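Long-range contacts in chitin binding protein (Streptomyces lividans, PDB 5FTZ), which is a copper-dependent lytic polysaccharide monooxygenase of family AA10 that probably binds chitin and cleaves its glycosidic bonds by oxidation: residues G46-A51 with A163-S168; S146-I151 with C167-F172. One frame throughout, in Å; residues are numbered along the deposited sequence.

In the fold
After strand 2-6, helix 10-15 and strand 33-35, the chain enters the long loop containing 46-51; interaction 1 closes when strand 162-171 arrives 112 residues later and is bonded to that loop through a disulfide. Interaction 2 closes a far shorter excursion of 16 residues, as the chain runs out along strand 148-157 and returns along 162-171 to the C terminus. It begins inside the loop closed by interaction 1 and ends beyond it, so the two cross rather than nest, sharing Cys167 and Ser168 on the returning strand. The loop of interaction 1 packs on a side-chain face of strand 162-171, whereas interaction 2 joins that strand edge to edge with its sheet neighbour, 148-157.

Interaction 1: G46-A51 with A163-S168; sequences GTICSA and AFYACS
Cys49 and Cys167 bring the two backbones to 5.5 Å between their CA atoms, and Ala51 and Tyr165 are the next nearest pair. The loop 46-51 carries a type I beta turn from Ile48 to Ala51, closed by Ala51 N bonding to Ile48 O, and it lies against a face of strand 163-168 without any direct hydrogen bond to it. One water bridges the backbones instead, donating to Cys49 O at 2.8 Å and accepting from Cys167 N, so that both polar groups are satisfied within a buried contact. Beside this bridge the Cys49 and Cys167 SG atoms form a disulfide with a chi3 of -85°, close to the perpendicular twist preferred by such bonds. Both SG atoms stand anti to their own carbonyl carbon (chi1 -58° in Cys49), which lets them meet between the two backbones. The crosslink pins a long loop to the last strand of the beta-sandwich core characteristic of AA10 enzymes, and Leu152 of the adjoining strand 148-157 packs against Cys167. Two residues earlier on the same face, Tyr165 also points its side chain at the turn, its ring meeting Ala51 and Ile48 obliquely. Ala51 CB approaches ring atom CD1 at 3.8 Å, while the carbonyl Ile48 O sits 3.7 Å from Tyr165 CB. Ile48 contributes its CG2 branch, 4.3 Å from Tyr165 CD2, a looser apolar contact. Away from the turn, the phenol hydroxyl is hydrogen-bonded with Pro35 O, and the Tyr165 side chain lies about 12 Å from a bound copper ion.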
ATOM      1  N   GLY A  46      28.528  -0.624 -11.207  1.00 11.96           N
ATOM      2  CA  GLY A  46      29.143   0.538 -11.803  1.00 12.12           C
ATOM      3  C   GLY A  46      28.212   1.690 -12.066  1.00 12.20           C
ATOM      4  O   GLY A  46      28.679   2.731 -12.527  1.00 14.38           O
ATOM      5  N   THR A  47      26.929   1.511 -11.790  1.00 12.11           N
ATOM      6  CA  THR A  47      25.932   2.581 -11.921  1.00 11.59           C
ATOM      7  C   THR A  47      25.083   2.644 -10.654  1.00 12.37           C
ATOM      8  O   THR A  47      24.047   3.338 -10.652  1.00 14.57           O
ATOM      9  CB  THR A  47      24.996   2.399 -13.104  1.00 13.05           C
ATOM     10  OG1 THR A  47      24.067   1.326 -12.840  1.00 15.31           O
ATOM     11  CG2 THR A  47      25.750   2.167 -14.388  1.00 16.13           C
ATOM     12  N   ILE A  48      25.563   2.081  -9.554  1.00 10.85           N
ATOM     13  CA  ILE A  48      24.788   2.061  -8.336  1.00 11.43           C
ATOM     14  C   ILE A  48      24.581   3.468  -7.802  1.00 10.65           C
ATOM     15  O   ILE A  48      23.440   3.891  -7.515  1.00 10.79           O
ATOM     16  CB  ILE A  48      25.409   1.167  -7.272  1.00 11.76           C
ATOM     17  CG1 ILE A  48      25.414  -0.297  -7.748  1.00 12.88           C
ATOM     18  CG2 ILE A  48      24.635   1.259  -5.976  1.00 13.09           C
ATOM     19  CD1 ILE A  48      26.380  -1.156  -6.966  1.00 13.35           C
ATOM     20  N   CYS A  49      25.654   4.240  -7.697  1.00 10.53           N
ATOM     21  CA  CYS A  49      25.583   5.567  -7.063  1.00 11.74           C
ATOM     22  C   CYS A  49      24.830   6.562  -7.909  1.00 11.04           C
ATOM     23  O   CYS A  49      24.334   7.555  -7.366  1.00 11.29           O
ATOM     24  CB  CYS A  49      26.966   6.100  -6.739  1.00 12.65           C
ATOM     25  SG  CYS A  49      27.933   4.995  -5.648  1.00 15.96           S
ATOM     26  N   SER A  50      24.642   6.300  -9.212  1.00  9.78           N
ATOM     27  CA  SER A  50      23.826   7.120 -10.097  1.00 10.52           C
ATOM     28  C   SER A  50      22.429   6.554 -10.292  1.00 10.21           C
ATOM     29  O   SER A  50      21.662   7.108 -11.066  1.00 10.90           O
ATOM     30  CB  SER A  50      24.478   7.281 -11.480  1.00 10.89           C
ATOM     31  OG  SER A  50      24.589   6.032 -12.157  1.00 12.74           O
ATOM     32  N   ALA A  51      22.122   5.451  -9.659  1.00 10.41           N
ATOM     33  CA  ALA A  51      20.876   4.666  -9.848  1.00 11.78           C
ATOM     34  C   ALA A  51      20.598   4.365 -11.315  1.00 13.36           C
ATOM     35  O   ALA A  51      19.425   4.260 -11.727  1.00 15.36           O
ATOM     36  CB  ALA A  51      19.697   5.307  -9.199  1.00 11.74           C
ATOM     37  N   ALA A 163      13.419   2.782  -5.902  1.00  9.48           N
ATOM     38  CA  ALA A 163      14.189   3.081  -4.697  1.00  8.63           C
ATOM     39  C   ALA A 163      15.105   4.245  -5.033  1.00  8.31           C
ATOM     40  O   ALA A 163      15.486   4.432  -6.183  1.00  9.25           O
ATOM     41  CB  ALA A 163      14.965   1.863  -4.219  1.00  9.15           C
ATOM     42  N   PHE A 164      15.527   4.943  -3.976  1.00  7.43           N
ATOM     43  CA  PHE A 164      16.519   6.027  -4.093  1.00  7.26           C
ATOM     44  C   PHE A 164      17.799   5.553  -3.514  1.00  8.03           C
ATOM     45  O   PHE A 164      17.804   4.897  -2.480  1.00  8.50           O
ATOM     46  CB  PHE A 164      16.017   7.285  -3.427  1.00  7.83           C
ATOM     47  CG  PHE A 164      14.840   7.918  -4.160  1.00  8.77           C
ATOM     48  CD1 PHE A 164      13.549   7.401  -4.041  1.00 10.56           C
ATOM     49  CD2 PHE A 164      15.067   8.959  -5.041  1.00  9.98           C
ATOM     50  CE1 PHE A 164      12.496   7.966  -4.762  1.00 11.29           C
ATOM     51  CE2 PHE A 164      14.011   9.494  -5.762  1.00 11.05           C
ATOM     52  CZ  PHE A 164      12.781   8.967  -5.657  1.00 11.95           C
ATOM     53  N   TYR A 165      18.871   5.858  -4.225  1.00  7.10           N
ATOM     54  CA  TYR A 165      20.219   5.393  -3.904  1.00  7.30           C
ATOM     55  C   TYR A 165      21.140   6.541  -3.578  1.00  7.42           C
ATOM     56  O   TYR A 165      21.179   7.533  -4.296  1.00  8.64           O
ATOM     57  CB  TYR A 165      20.788   4.630  -5.104  1.00  7.20           C
ATOM     58  CG  TYR A 165      20.034   3.333  -5.341  1.00  7.68           C
ATOM     59  CD1 TYR A 165      18.862   3.304  -6.088  1.00  8.14           C
ATOM     60  CD2 TYR A 165      20.524   2.122  -4.890  1.00  7.91           C
ATOM     61  CE1 TYR A 165      18.146   2.111  -6.291  1.00  9.02           C
ATOM     62  CE2 TYR A 165      19.791   0.947  -5.038  1.00  8.54           C
ATOM     63  CZ  TYR A 165      18.621   0.944  -5.751  1.00  8.82           C
ATOM     64  OH  TYR A 165      17.949  -0.274  -5.877  1.00  9.96           O
ATOM     65  N   ALA A 166      21.889   6.431  -2.475  1.00  7.02           N
ATOM     66  CA  ALA A 166      22.778   7.519  -2.092  1.00  8.25           C
ATOM     67  C   ALA A 166      24.092   6.955  -1.515  1.00  8.14           C
ATOM     68  O   ALA A 166      24.075   6.310  -0.460  1.00  8.70           O
ATOM     69  CB  ALA A 166      22.132   8.427  -1.060  1.00  8.81           C
ATOM     70  N   CYS A 167      25.161   7.159  -2.254  1.00  8.05           N
ATOM     71  CA  CYS A 167      26.507   6.727  -1.805  1.00  8.51           C
ATOM     72  C   CYS A 167      27.151   7.842  -1.023  1.00  8.19           C
ATOM     73  O   CYS A 167      27.215   8.978  -1.545  1.00  8.53           O
ATOM     74  CB  CYS A 167      27.391   6.433  -3.010  1.00  9.62           C
ATOM     75  SG  CYS A 167      26.802   4.954  -3.887  1.00 13.85           S
ATOM     76  N   SER A 168      27.730   7.550   0.144  1.00  7.53           N
ATOM     77  CA  SER A 168      28.440   8.507   0.934  1.00  8.07           C
ATOM     78  C   SER A 168      29.840   8.014   1.176  1.00  8.84           C
ATOM     79  O   SER A 168      30.037   6.921   1.738  1.00  8.90           O
ATOM     80  CB  SER A 168      27.750   8.736   2.236  1.00  9.09           C
ATOM     81  OG  SER A 168      26.416   9.195   2.097  1.00  9.88           O
TER
HETATM   82  O   HOH W   1      25.118   8.455  -4.812  1.00  9.68           O

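Interaction 2: S146-I151 with C167-F172; sequences SGHHVI and CSDVTF
His149 and Val170 form an antiparallel hydrogen-bonded pair, His149 N to Val170 O and Val170 N to His149 O both at 2.9 Å. Ile151 and Ser168 repeat the pattern, each amide meeting the other's carbonyl in its plane. Beyond the strand ends Gly147 and Phe172 add two more bonds: Phe172 N to Gly147 O is nearly straight at 171°, whereas Gly147 N to Phe172 O is longer, 3.2 Å. Val150 N is hydrogen-bonded to Thr101 OG1 and His148 O to Trp105 NE1. On the face carrying His148, Val150 and Asp169, His148 NE2 donates at 2.8 Å to Asp169 OD1, which lies in the imidazole plane but receives the bond on its anti side. With CG anti to the backbone N (chi1 180°), the ring reaches diagonally across to the carboxylate. ND1 bonds Gln107 OE1, so the imidazole is held at both nitrogens, and a salt bridge from Arg10 NE to Asp169 OD2 steadies the carboxylate. On the face carrying His149, Ile151 and Val170, Phe172 CD1 lies 3.8 Å from His149 CD2, and His149 ND1 bonds Thr101. These segments form the open end of the beta hairpin 148-157/162-171, flanked by strands 93-100 and 73-74.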
ATOM      1  N   SER A 146      38.807   0.358   8.452  1.00 11.12           N
ATOM      2  CA  SER A 146      39.661   1.520   8.521  1.00 12.85           C
ATOM      3  C   SER A 146      39.756   2.172   7.131  1.00 11.20           C
ATOM      4  O   SER A 146      39.539   1.538   6.124  1.00 12.21           O
ATOM      5  CB  SER A 146      41.090   1.194   9.060  1.00 16.99           C
ATOM      6  OG  SER A 146      41.805   0.431   8.125  1.00 27.46           O
ATOM      7  N   GLY A 147      40.105   3.457   7.123  1.00 11.16           N
ATOM      8  CA  GLY A 147      40.351   4.163   5.862  1.00 10.84           C
ATOM      9  C   GLY A 147      39.079   4.457   5.114  1.00 10.51           C
ATOM     10  O   GLY A 147      38.007   4.444   5.686  1.00 10.06           O
ATOM     11  N   HIS A 148      39.231   4.769   3.840  1.00  9.74           N
ATOM     12  CA  HIS A 148      38.110   5.151   2.960  1.00  9.06           C
ATOM     13  C   HIS A 148      37.174   3.973   2.751  1.00  8.32           C
ATOM     14  O   HIS A 148      37.606   2.930   2.317  1.00  8.87           O
ATOM     15  CB  HIS A 148      38.676   5.661   1.642  1.00  9.83           C
ATOM     16  CG  HIS A 148      37.636   6.081   0.643  1.00 11.22           C
ATOM     17  ND1 HIS A 148      37.840   5.951  -0.717  1.00 12.68           N
ATOM     18  CD2 HIS A 148      36.421   6.661   0.810  1.00 11.54           C
ATOM     19  CE1 HIS A 148      36.747   6.364  -1.352  1.00 13.27           C
ATOM     20  NE2 HIS A 148      35.902   6.873  -0.449  1.00 13.27           N
ATOM     21  N   HIS A 149      35.874   4.243   2.928  1.00  7.70           N
ATOM     22  CA  HIS A 149      34.811   3.277   2.728  1.00  7.48           C
ATOM     23  C   HIS A 149      33.633   4.066   2.141  1.00  7.59           C
ATOM     24  O   HIS A 149      33.639   5.327   2.192  1.00  7.48           O
ATOM     25  CB  HIS A 149      34.405   2.547   4.016  1.00  8.39           C
ATOM     26  CG  HIS A 149      35.349   1.428   4.319  1.00  8.74           C
ATOM     27  ND1 HIS A 149      35.274   0.201   3.703  1.00  9.10           N
ATOM     28  CD2 HIS A 149      36.426   1.376   5.126  1.00  9.29           C
ATOM     29  CE1 HIS A 149      36.269  -0.562   4.119  1.00  9.81           C
ATOM     30  NE2 HIS A 149      36.985   0.134   4.980  1.00  9.70           N
ATOM     31  N   VAL A 150      32.690   3.357   1.576  1.00  7.38           N
ATOM     32  CA  VAL A 150      31.438   3.935   1.103  1.00  7.59           C
ATOM     33  C   VAL A 150      30.286   3.334   1.873  1.00  7.50           C
ATOM     34  O   VAL A 150      30.235   2.103   2.070  1.00  8.29           O
ATOM     35  CB  VAL A 150      31.271   3.732  -0.401  1.00  8.58           C
ATOM     36  CG1 VAL A 150      29.840   4.111  -0.846  1.00 10.61           C
ATOM     37  CG2 VAL A 150      32.343   4.541  -1.165  1.00  8.84           C
ATOM     38  N   ILE A 151      29.385   4.163   2.349  1.00  7.29           N
ATOM     39  CA  ILE A 151      28.092   3.752   2.850  1.00  7.80           C
ATOM     40  C   ILE A 151      27.077   4.006   1.784  1.00  8.20           C
ATOM     41  O   ILE A 151      26.979   5.152   1.269  1.00  9.40           O
ATOM     42  CB  ILE A 151      27.748   4.439   4.204  1.00  8.67           C
ATOM     43  CG1 ILE A 151      28.688   3.951   5.322  1.00 10.18           C
ATOM     44  CG2 ILE A 151      26.255   4.218   4.499  1.00  9.02           C
ATOM     45  CD1 ILE A 151      28.634   4.665   6.655  1.00 11.29           C
ATOM     46  N   CYS A 167      25.161   7.159  -2.254  1.00  8.05           N
ATOM     47  CA  CYS A 167      26.507   6.727  -1.805  1.00  8.51           C
ATOM     48  C   CYS A 167      27.151   7.842  -1.023  1.00  8.19           C
ATOM     49  O   CYS A 167      27.215   8.978  -1.545  1.00  8.53           O
ATOM     50  CB  CYS A 167      27.391   6.433  -3.010  1.00  9.62           C
ATOM     51  SG  CYS A 167      26.802   4.954  -3.887  1.00 13.85           S
ATOM     52  N   SER A 168      27.730   7.550   0.144  1.00  7.53           N
ATOM     53  CA  SER A 168      28.440   8.507   0.934  1.00  8.07           C
ATOM     54  C   SER A 168      29.840   8.014   1.176  1.00  8.84           C
ATOM     55  O   SER A 168      30.037   6.921   1.738  1.00  8.90           O
ATOM     56  CB  SER A 168      27.750   8.736   2.236  1.00  9.09           C
ATOM     57  OG  SER A 168      26.416   9.195   2.097  1.00  9.88           O
ATOM     58  N   ASP A 169      30.823   8.863   0.919  1.00  8.34           N
ATOM     59  CA  ASP A 169      32.226   8.557   1.256  1.00  8.55           C
ATOM     60  C   ASP A 169      32.524   8.859   2.700  1.00  8.87           C
ATOM     61  O   ASP A 169      32.217   9.957   3.189  1.00  8.54           O
ATOM     62  CB  ASP A 169      33.169   9.337   0.369  1.00  8.66           C
ATOM     63  CG  ASP A 169      32.983   8.992  -1.076  1.00  9.84           C
ATOM     64  OD1 ASP A 169      33.535   7.946  -1.514  1.00 10.52           O
ATOM     65  OD2 ASP A 169      32.255   9.739  -1.795  1.00  9.84           O
ATOM     66  N   VAL A 170      33.059   7.879   3.389  1.00  8.29           N
ATOM     67  CA  VAL A 170      33.429   8.008   4.818  1.00  8.95           C
ATOM     68  C   VAL A 170      34.851   7.528   5.042  1.00  9.59           C
ATOM     69  O   VAL A 170      35.450   6.859   4.191  1.00  9.40           O
ATOM     70  CB  VAL A 170      32.430   7.287   5.732  1.00  9.87           C
ATOM     71  CG1 VAL A 170      31.002   7.826   5.558  1.00  9.98           C
ATOM     72  CG2 VAL A 170      32.498   5.782   5.492  1.00 10.68           C
ATOM     73  N   THR A 171      35.401   7.912   6.175  1.00 10.13           N
ATOM     74  CA  THR A 171      36.721   7.471   6.614  1.00 11.69           C
ATOM     75  C   THR A 171      36.592   6.935   8.032  1.00 12.16           C
ATOM     76  O   THR A 171      36.161   7.690   8.917  1.00 13.39           O
ATOM     77  CB  THR A 171      37.766   8.608   6.541  1.00 13.76           C
ATOM     78  OG1 THR A 171      37.915   9.056   5.188  1.00 17.42           O
ATOM     79  CG2 THR A 171      39.149   8.065   6.923  1.00 15.35           C
ATOM     80  N   PHE A 172      36.933   5.646   8.183  1.00 12.34           N
ATOM     81  CA  PHE A 172      36.790   4.943   9.439  1.00 15.89           C
ATOM     82  C   PHE A 172      38.034   5.126  10.234  1.00 21.38           C
ATOM     83  O   PHE A 172      39.146   5.013   9.722  1.00 35.11           O
ATOM     84  CB  PHE A 172      36.455   3.487   9.270  1.00 15.28           C
ATOM     85  CG  PHE A 172      35.011   3.224   9.060  1.00 13.38           C
ATOM     86  CD1 PHE A 172      34.460   3.249   7.810  1.00 12.97           C
ATOM     87  CD2 PHE A 172      34.164   2.958  10.131  1.00 14.65           C
ATOM     88  CE1 PHE A 172      33.113   2.998   7.598  1.00 13.45           C
ATOM     89  CE2 PHE A 172      32.813   2.702   9.931  1.00 15.53           C
ATOM     90  CZ  PHE A 172      32.270   2.742   8.658  1.00 14.17           C
TER